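Local structure of nitrate transport protein (Parabacteroides distasonis, 3HN0) at residues A[19-24]-A[219-224]. The protein is probably the substrate-binding component of an ABC transporter, capturing a solute, perhaps nitrate, for delivery to the membrane permease. Numbering follows the deposited sequence.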
loop_
_atom_site.group_PDB
_atom_site.type_symbol
_atom_site.label_atom_id
_atom_site.label_comp_id
_atom_site.label_asym_id
_atom_site.label_seq_id
_atom_site.Cartn_x
_atom_site.Cartn_y
_atom_site.Cartn_z
ATOM N N ALA A 19 16.372 -10.026 -1.803
ATOM C CA ALA A 19 15.811 -9.967 -3.132
ATOM C C ALA A 19 16.749 -10.483 -4.205
ATOM O O ALA A 19 16.312 -10.971 -5.229
ATOM C CB ALA A 19 15.413 -8.494 -3.452
ATOM N N PHE A 20 18.041 -10.301 -3.955
ATOM C CA PHE A 20 19.104 -10.674 -4.867
ATOM C C PHE A 20 19.712 -12.039 -4.544
ATOM O O PHE A 20 20.652 -12.468 -5.205
ATOM C CB PHE A 20 20.181 -9.568 -4.814
ATOM C CG PHE A 20 19.767 -8.291 -5.460
ATOM C CD1 PHE A 20 19.090 -7.334 -4.762
ATOM C CD2 PHE A 20 20.074 -8.041 -6.806
ATOM C CE1 PHE A 20 18.704 -6.175 -5.367
ATOM C CE2 PHE A 20 19.689 -6.874 -7.422
ATOM C CZ PHE A 20 19.000 -5.947 -6.713
ATOM N N ALA A 21 19.167 -12.749 -3.543
ATOM C CA ALA A 21 19.789 -13.977 -3.049
ATOM C C ALA A 21 20.043 -14.981 -4.147
ATOM O O ALA A 21 21.099 -15.621 -4.169
ATOM C CB ALA A 21 18.946 -14.617 -1.910
ATOM N N ASP A 22 19.072 -15.160 -5.038
ATOM C CA ASP A 22 19.217 -16.177 -6.043
ATOM C C ASP A 22 20.326 -15.807 -7.055
ATOM O O ASP A 22 20.805 -16.664 -7.748
ATOM C CB ASP A 22 17.943 -16.494 -6.785
ATOM C CG ASP A 22 18.063 -17.783 -7.604
ATOM O OD1 ASP A 22 18.396 -18.821 -7.010
ATOM O OD2 ASP A 22 17.832 -17.767 -8.826
ATOM N N TRP A 23 20.714 -14.547 -7.115
ATOM C CA TRP A 23 21.845 -14.160 -7.989
ATOM C C TRP A 23 23.198 -14.539 -7.406
ATOM O O TRP A 23 24.193 -14.662 -8.126
ATOM C CB TRP A 23 21.824 -12.673 -8.257
ATOM C CG TRP A 23 20.692 -12.166 -9.169
ATOM C CD1 TRP A 23 19.593 -12.863 -9.602
ATOM C CD2 TRP A 23 20.583 -10.866 -9.729
ATOM N NE1 TRP A 23 18.797 -12.044 -10.396
ATOM C CE2 TRP A 23 19.386 -10.821 -10.485
ATOM C CE3 TRP A 23 21.342 -9.708 -9.630
ATOM C CZ2 TRP A 23 18.969 -9.672 -11.129
ATOM C CZ3 TRP A 23 20.934 -8.589 -10.284
ATOM C CH2 TRP A 23 19.754 -8.586 -11.038
ATOM N N LEU A 24 23.251 -14.728 -6.092
ATOM C CA LEU A 24 24.451 -15.281 -5.463
ATOM C C LEU A 24 24.484 -16.751 -5.682
ATOM O O LEU A 24 25.526 -17.325 -6.022
ATOM C CB LEU A 24 24.472 -14.980 -3.951
ATOM C CG LEU A 24 24.747 -13.536 -3.610
ATOM C CD1 LEU A 24 24.479 -13.279 -2.118
ATOM C CD2 LEU A 24 26.208 -13.224 -3.948
ATOM N N HIS A 219 18.483 -20.602 3.316
ATOM C CA HIS A 219 19.521 -21.598 3.265
ATOM C C HIS A 219 20.676 -21.107 2.413
ATOM O O HIS A 219 21.831 -21.214 2.804
ATOM C CB HIS A 219 18.945 -22.909 2.693
ATOM C CG HIS A 219 19.870 -24.074 2.809
ATOM N ND1 HIS A 219 20.024 -24.770 3.988
ATOM C CD2 HIS A 219 20.668 -24.681 1.901
ATOM C CE1 HIS A 219 20.898 -25.741 3.808
ATOM N NE2 HIS A 219 21.309 -25.706 2.555
ATOM N N SER A 220 20.362 -20.586 1.234
ATOM C CA SER A 220 21.420 -20.096 0.340
ATOM C C SER A 220 22.156 -18.893 0.911
ATOM O O SER A 220 23.373 -18.807 0.835
ATOM C CB SER A 220 20.880 -19.781 -1.057
ATOM O OG SER A 220 21.957 -19.415 -1.871
ATOM N N LEU A 221 21.430 -17.946 1.501
ATOM C CA LEU A 221 22.074 -16.816 2.129
ATOM C C LEU A 221 23.017 -17.237 3.255
ATOM O O LEU A 221 24.088 -16.679 3.409
ATOM C CB LEU A 221 21.043 -15.818 2.634
ATOM C CG LEU A 221 20.287 -15.060 1.520
ATOM C CD1 LEU A 221 18.971 -14.625 2.150
ATOM C CD2 LEU A 221 21.092 -13.844 0.931
ATOM N N GLU A 222 22.592 -18.235 4.018
ATOM C CA GLU A 222 23.415 -18.752 5.117
ATOM C C GLU A 222 24.677 -19.417 4.562
ATOM O O GLU A 222 25.771 -19.123 5.037
ATOM C CB GLU A 222 22.620 -19.719 5.951
ATOM C CG GLU A 222 21.612 -19.020 6.844
ATOM C CD GLU A 222 20.612 -19.965 7.497
ATOM O OE1 GLU A 222 20.569 -21.173 7.151
ATOM O OE2 GLU A 222 19.846 -19.497 8.369
ATOM N N GLU A 223 24.526 -20.261 3.542
ATOM C CA GLU A 223 25.702 -20.895 2.937
ATOM C C GLU A 223 26.721 -19.905 2.413
ATOM O O GLU A 223 27.927 -20.170 2.469
ATOM C CB GLU A 223 25.294 -21.894 1.836
ATOM C CG GLU A 223 24.618 -23.123 2.453
ATOM C CD GLU A 223 24.314 -24.219 1.461
ATOM O OE1 GLU A 223 24.293 -23.950 0.236
ATOM O OE2 GLU A 223 24.120 -25.372 1.893
ATOM N N HIS A 224 26.241 -18.797 1.874
ATOM C CA HIS A 224 27.100 -17.725 1.326
ATOM C C HIS A 224 27.595 -16.751 2.370
ATOM O O HIS A 224 28.245 -15.768 2.025
ATOM C CB HIS A 224 26.407 -16.953 0.174
ATOM C CG HIS A 224 26.301 -17.749 -1.093
ATOM N ND1 HIS A 224 25.307 -18.677 -1.300
ATOM C CD2 HIS A 224 27.067 -17.758 -2.212
ATOM C CE1 HIS A 224 25.483 -19.251 -2.486
ATOM N NE2 HIS A 224 26.544 -18.709 -3.059
HETATM O O HOH W 1 22.245 -16.517 -1.653
HETATM O O HOH W 2 26.459 -20.470 -5.220
#
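Ala21 and Leu221 make the apolar half of this contact: the methyl CB of Ala21 sits 3.6 Å from CD2 of Leu221 and nearly as close to its CG, at the fork of the leucine. The Leu221 side chain leaves its helix with CG anti to the carbonyl carbon (chi1 -70°), which carries the branched end across to the alanine. Shortening this side chain to an alanine would probably open a gap beside Ala21 and take from Ile226, which the leucine also touches, part of its apolar cover. The other half is a CH-pi contact, in which Leu24 lays CB over one face of the His224 imidazole, 4.3 Å from CB to the ring centroid and offset toward the rim.

The pose of that ring is set from within its own segment. His224 ND1 donates to Ser220 O at 2.9 Å, in the plane of the imidazole and fairly straight (162°), and the backbone N of His224 reaches the same oxygen from the opposite face of its carbonyl plane. Two donors thus grip one carbonyl, and the ND1 bond limits how the ring can turn. At its far edge, NE2 lies 2.8 Å from a water that also gives a weak bond to Leu24 O. A second water donates to both Ala21 O and Ser220 OG, bridging the segments by solvent, while Glu25 holds the same hydroxyl directly.

Behind the 21-25 helix, Trp23 packs on Val35 and Val37 of the sheet, and Asp22 forms a salt bridge with Lys209. The contact therefore joins the short helix 21-25, the second of two short helices after strand 6-12, to the C-terminal end of helix 214-223, on the periphery of one alpha/beta lobe of a two-lobed fold, consistent with a periplasmic-binding-protein architecture.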